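Local coordinates for protein Alpha/beta hydrolase (Enterobacter asburiae, PDB 6KMO) that hydrolyses ester bonds as a bacterial esterase or lipase of the alpha/beta hydrolase fold, probably through a nucleophilic serine, at residues A[27-32]-A[303-308]; A[271-276]-A[299-304]. The protein carries 2 engineered substitutions. All coordinates share one frame; numbering follows the deposited sequence.

Contact 1 (A[27-32]-A[303-308])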
loop_
_atom_site.group_PDB
_atom_site.type_symbol
_atom_site.label_atom_id
_atom_site.label_comp_id
_atom_site.label_asym_id
_atom_site.label_seq_id
_atom_site.Cartn_x
_atom_site.Cartn_y
_atom_site.Cartn_z
ATOM N N THR A 27 -9.468 14.365 -1.162
ATOM C CA THR A 27 -10.729 14.289 -1.884
ATOM C C THR A 27 -10.992 12.835 -2.241
ATOM O O THR A 27 -10.041 12.070 -2.449
ATOM C CB THR A 27 -10.700 15.126 -3.173
ATOM O OG1 THR A 27 -9.801 14.541 -4.118
ATOM C CG2 THR A 27 -10.238 16.536 -2.882
ATOM N N PRO A 28 -12.252 12.411 -2.287
ATOM C CA PRO A 28 -12.543 11.048 -2.733
ATOM C C PRO A 28 -12.178 10.872 -4.192
ATOM O O PRO A 28 -12.210 11.818 -4.979
ATOM C CB PRO A 28 -14.061 10.929 -2.551
ATOM C CG PRO A 28 -14.440 12.013 -1.589
ATOM C CD PRO A 28 -13.484 13.132 -1.906
ATOM N N THR A 29 -11.860 9.639 -4.573
ATOM C CA THR A 29 -11.780 9.348 -5.991
ATOM C C THR A 29 -13.157 9.533 -6.632
ATOM O O THR A 29 -14.181 9.629 -5.952
ATOM C CB THR A 29 -11.346 7.915 -6.258
ATOM O OG1 THR A 29 -12.341 7.043 -5.719
ATOM C CG2 THR A 29 -9.986 7.622 -5.674
ATOM N N ALA A 30 -13.175 9.537 -7.956
ATOM C CA ALA A 30 -14.444 9.706 -8.659
ATOM C C ALA A 30 -15.419 8.591 -8.318
ATOM O O ALA A 30 -16.611 8.846 -8.117
ATOM C CB ALA A 30 -14.193 9.778 -10.159
ATOM N N GLY A 31 -14.942 7.347 -8.250
ATOM C CA GLY A 31 -15.817 6.241 -7.925
ATOM C C GLY A 31 -16.336 6.307 -6.501
ATOM O O GLY A 31 -17.492 5.977 -6.235
ATOM N N VAL A 32 -15.484 6.709 -5.561
ATOM C CA VAL A 32 -15.946 6.844 -4.184
ATOM C C VAL A 32 -16.932 7.992 -4.062
ATOM O O VAL A 32 -17.932 7.886 -3.336
ATOM C CB VAL A 32 -14.737 6.977 -3.237
ATOM C CG1 VAL A 32 -15.189 7.367 -1.825
ATOM C CG2 VAL A 32 -13.966 5.660 -3.208
ATOM N N ASN A 303 -5.042 6.583 -0.667
ATOM C CA ASN A 303 -5.655 7.884 -0.882
ATOM C C ASN A 303 -6.988 7.789 -1.628
ATOM O O ASN A 303 -7.259 6.856 -2.386
ATOM C CB ASN A 303 -4.697 8.819 -1.616
ATOM C CG ASN A 303 -3.795 9.586 -0.692
ATOM O OD1 ASN A 303 -3.763 9.367 0.524
ATOM N ND2 ASN A 303 -3.053 10.526 -1.258
ATOM N N GLY A 304 -7.852 8.765 -1.354
ATOM C CA GLY A 304 -9.117 8.875 -2.027
ATOM C C GLY A 304 -10.188 7.956 -1.494
ATOM O O GLY A 304 -11.304 7.958 -2.031
ATOM N N MET A 305 -9.882 7.170 -0.466
ATOM C CA MET A 305 -10.780 6.137 0.029
ATOM C C MET A 305 -11.515 6.597 1.283
ATOM O O MET A 305 -11.005 7.384 2.089
ATOM C CB MET A 305 -10.007 4.848 0.368
ATOM C CG MET A 305 -9.404 4.105 -0.807
ATOM S SD MET A 305 -10.636 3.554 -2.102
ATOM C CE MET A 305 -10.377 4.882 -3.372
ATOM N N ILE A 306 -12.717 6.060 1.446
ATOM C CA ILE A 306 -13.465 6.172 2.677
ATOM C C ILE A 306 -13.262 4.932 3.539
ATOM O O ILE A 306 -12.773 3.897 3.086
ATOM C CB ILE A 306 -14.980 6.375 2.408
ATOM C CG1 ILE A 306 -15.525 5.264 1.516
ATOM C CG2 ILE A 306 -15.239 7.753 1.832
ATOM C CD1 ILE A 306 -17.025 5.231 1.442
ATOM N N HIS A 307 -13.676 5.033 4.796
ATOM C CA HIS A 307 -13.768 3.881 5.676
ATOM C C HIS A 307 -14.458 2.714 4.975
ATOM O O HIS A 307 -15.454 2.881 4.276
ATOM C CB HIS A 307 -14.563 4.271 6.927
ATOM C CG HIS A 307 -14.607 3.193 7.951
ATOM N ND1 HIS A 307 -13.510 2.840 8.698
ATOM C CD2 HIS A 307 -15.597 2.331 8.291
ATOM C CE1 HIS A 307 -13.837 1.820 9.486
ATOM N NE2 HIS A 307 -15.097 1.502 9.260
ATOM N N ASP A 308 -13.941 1.502 5.196
ATOM C CA ASP A 308 -14.563 0.282 4.676
ATOM C C ASP A 308 -14.534 0.225 3.149
ATOM O O ASP A 308 -15.320 -0.498 2.531
ATOM C CB ASP A 308 -15.989 0.075 5.210
ATOM C CG ASP A 308 -16.041 -0.826 6.426
ATOM O OD1 ASP A 308 -15.154 -1.697 6.633
ATOM O OD2 ASP A 308 -17.044 -0.695 7.172
#
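Val32 splays its two methyls over Met305 and Ile306, CG1 against Ile306 and CG2 against Met305. The split follows from chi1 170°, which sets CG1 anti to the backbone N and CG2 beside it. Val32 CG1 lies 3.7 Å from Ile306 CG2, the two side chains running alongside but heading opposite ways. Val32 CG2 lies 3.7 Å from Met305 CE, Met305 crossing Val32 nearly perpendicularly. Met305 leaves its backbone pointing away, but bends at chi2 and chi3 bring its methyl back, so Met305 CE also comes 3.6 Å from Thr29 CG2. Next to these methyls, Thr29 N donates to Gly304 O at 3.1 Å, with an N-H...O angle of 161°, in the carbonyl plane on a lone pair. Weaker CA-H...O contacts flank it: Pro28 CA approaches Gly304 O, and Gly304 CA lies 3.4 Å from Thr27 O. Gly304, at a positive phi of 80°, has Thr29 CG2 packed beside it. Thr29 OG1 accepts from Val32 N at 3.2 Å and also bonds Glu318. The arrangement is a helix N-cap, that of helix 30-41, docked on the turn after strand 297-302 of the alpha/beta hydrolase fold.

Contact 2 (A[271-276]-A[299-304])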
loop_
_atom_site.group_PDB
_atom_site.type_symbol
_atom_site.label_atom_id
_atom_site.label_comp_id
_atom_site.label_asym_id
_atom_site.label_seq_id
_atom_site.Cartn_x
_atom_site.Cartn_y
_atom_site.Cartn_z
ATOM N N ILE A 271 -0.962 -2.443 8.647
ATOM C CA ILE A 271 -2.143 -1.610 8.860
ATOM C C ILE A 271 -2.432 -0.883 7.560
ATOM O O ILE A 271 -1.544 -0.233 7.005
ATOM C CB ILE A 271 -1.919 -0.590 9.990
ATOM C CG1 ILE A 271 -1.702 -1.284 11.319
ATOM C CG2 ILE A 271 -3.101 0.371 10.073
ATOM C CD1 ILE A 271 -1.158 -0.394 12.431
ATOM N N GLN A 272 -3.664 -0.995 7.064
ATOM C CA GLN A 272 -4.127 -0.133 5.977
ATOM C C GLN A 272 -5.038 0.933 6.561
ATOM O O GLN A 272 -5.891 0.634 7.400
ATOM C CB GLN A 272 -4.915 -0.898 4.912
ATOM C CG GLN A 272 -4.132 -2.004 4.223
ATOM C CD GLN A 272 -4.760 -2.468 2.922
ATOM O OE1 GLN A 272 -5.913 -2.142 2.610
ATOM N NE2 GLN A 272 -4.006 -3.261 2.161
ATOM N N THR A 273 -4.868 2.174 6.116
ATOM C CA THR A 273 -5.802 3.230 6.474
ATOM C C THR A 273 -6.383 3.862 5.214
ATOM O O THR A 273 -5.806 3.795 4.126
ATOM C CB THR A 273 -5.147 4.295 7.357
ATOM O OG1 THR A 273 -4.093 4.891 6.605
ATOM C CG2 THR A 273 -4.653 3.711 8.675
ATOM N N ALA A 274 -7.553 4.463 5.387
ATOM C CA ALA A 274 -8.226 5.218 4.340
ATOM C C ALA A 274 -7.991 6.699 4.561
ATOM O O ALA A 274 -8.117 7.195 5.687
ATOM C CB ALA A 274 -9.722 4.939 4.375
ATOM N N GLU A 275 -7.677 7.427 3.482
ATOM C CA GLU A 275 -7.362 8.850 3.626
ATOM C C GLU A 275 -8.530 9.634 4.219
ATOM O O GLU A 275 -8.315 10.557 5.008
ATOM C CB GLU A 275 -6.944 9.453 2.280
ATOM C CG GLU A 275 -6.645 10.953 2.337
ATOM C CD GLU A 275 -6.353 11.565 0.988
ATOM O OE1 GLU A 275 -6.836 11.058 -0.048
ATOM O OE2 GLU A 275 -5.619 12.579 0.990
ATOM N N LEU A 276 -9.762 9.310 3.835
ATOM C CA LEU A 276 -10.931 10.100 4.237
ATOM C C LEU A 276 -11.786 9.293 5.201
ATOM O O LEU A 276 -12.926 8.956 4.892
ATOM C CB LEU A 276 -11.725 10.558 3.003
ATOM C CG LEU A 276 -10.929 11.479 2.058
ATOM C CD1 LEU A 276 -10.413 10.704 0.870
ATOM C CD2 LEU A 276 -11.772 12.673 1.599
ATOM N N VAL A 299 2.667 0.543 7.563
ATOM C CA VAL A 299 1.439 1.336 7.567
ATOM C C VAL A 299 1.266 1.947 6.184
ATOM O O VAL A 299 2.124 2.714 5.733
ATOM C CB VAL A 299 1.465 2.438 8.630
ATOM C CG1 VAL A 299 0.180 3.249 8.585
ATOM C CG2 VAL A 299 1.653 1.834 10.034
ATOM N N THR A 300 0.164 1.608 5.515
ATOM C CA THR A 300 -0.127 2.084 4.170
ATOM C C THR A 300 -1.441 2.847 4.186
ATOM O O THR A 300 -2.488 2.279 4.528
ATOM C CB THR A 300 -0.269 0.931 3.175
ATOM O OG1 THR A 300 0.808 0.001 3.313
ATOM C CG2 THR A 300 -0.301 1.441 1.738
ATOM N N ARG A 301 -1.392 4.113 3.799
ATOM C CA ARG A 301 -2.587 4.921 3.602
ATOM C C ARG A 301 -2.981 4.873 2.131
ATOM O O ARG A 301 -2.160 5.161 1.258
ATOM C CB ARG A 301 -2.314 6.373 4.003
ATOM C CG ARG A 301 -3.492 7.313 3.800
ATOM C CD ARG A 301 -3.097 8.769 3.919
ATOM N NE ARG A 301 -2.839 9.139 5.297
ATOM C CZ ARG A 301 -2.809 10.382 5.753
ATOM N NH1 ARG A 301 -2.981 11.388 4.916
ATOM N NH2 ARG A 301 -2.599 10.611 7.038
ATOM N N TYR A 302 -4.229 4.512 1.859
ATOM C CA TYR A 302 -4.770 4.477 0.503
ATOM C C TYR A 302 -5.537 5.773 0.263
ATOM O O TYR A 302 -6.540 6.052 0.936
ATOM C CB TYR A 302 -5.624 3.221 0.269
ATOM C CG TYR A 302 -4.753 1.977 0.154
ATOM C CD1 TYR A 302 -4.278 1.343 1.285
ATOM C CD2 TYR A 302 -4.367 1.485 -1.078
ATOM C CE1 TYR A 302 -3.449 0.237 1.195
ATOM C CE2 TYR A 302 -3.542 0.364 -1.179
ATOM C CZ TYR A 302 -3.094 -0.248 -0.031
ATOM O OH TYR A 302 -2.262 -1.355 -0.077
ATOM N N ASN A 303 -5.042 6.583 -0.667
ATOM C CA ASN A 303 -5.655 7.884 -0.882
ATOM C C ASN A 303 -6.988 7.789 -1.628
ATOM O O ASN A 303 -7.259 6.856 -2.386
ATOM C CB ASN A 303 -4.697 8.819 -1.616
ATOM C CG ASN A 303 -3.795 9.586 -0.692
ATOM O OD1 ASN A 303 -3.763 9.367 0.524
ATOM N ND2 ASN A 303 -3.053 10.526 -1.258
ATOM N N GLY A 304 -7.852 8.765 -1.354
ATOM C CA GLY A 304 -9.117 8.875 -2.027
ATOM C C GLY A 304 -10.188 7.956 -1.494
ATOM O O GLY A 304 -11.304 7.958 -2.031
HETATM O O HOH W 1 -1.115 -2.363 2.332
#
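Glu275 reaches across to the turn after the neighbouring strand, where its OE1 accepts from Gly304 N at 2.8 Å through the anti lone pair. The carboxylate stacks over the Asn303 amide, the two planes 7° apart, with Glu275 CD 3.4 Å from Asn303 OD1. Arg288 of the second subunit forms a salt bridge with Glu275 OE2, and Glu284 of that subunit takes Asn303 ND2, so both stacked groups also face the dimer partner. Gln272 CD comes 3.5 Å from Tyr302 CE1, approaching obliquely with amide and ring planes 40° apart, while Gln272 OE1 is hydrogen-bonded to Tyr309 OH. A water in the ring plane donates to Tyr302 OH at 2.9 Å and meets Thr300 OG1; Gln327 is a further partner of the phenol. Thr273 lies on the other face of the sheet, its OG1 3.5 Å from Arg301 CB, and Glu284 of the same chain binds both Thr273 OG1 and Arg301 NE. The Thr273 backbone carries two of the sheet bonds: Thr273 N to Thr300 O, and Tyr302 N to Thr273 O at 2.9 Å. Parallel strands in register, twisted by 24°, with helix 280-292 between them in the chain, form a beta-alpha-beta unit of the alpha/beta hydrolase sheet.

In the fold
Asn303 and Gly304 belong to both contacts: segment 299-304 of contact 2 ends on the turn where segment 303-308 of contact 1 starts, and the contact centres are about 10 Å apart. Gly304 is held from two directions, its N by one contact and its O by the other. Contact 2 is wholly buried and larger, 557 Å² against 269 Å², and rests on regular parallel backbone bonding with polar side chains. Contact 1 is mostly buried but includes exposed Thr27; one backbone bond and methyl packing join the N-terminal arm to the turn. Met305 O and Leu276 N, 2.9 Å apart, probably bond the two contacts. Both touch the second subunit, and strand 297-302 continues the sheet into it antiparallel.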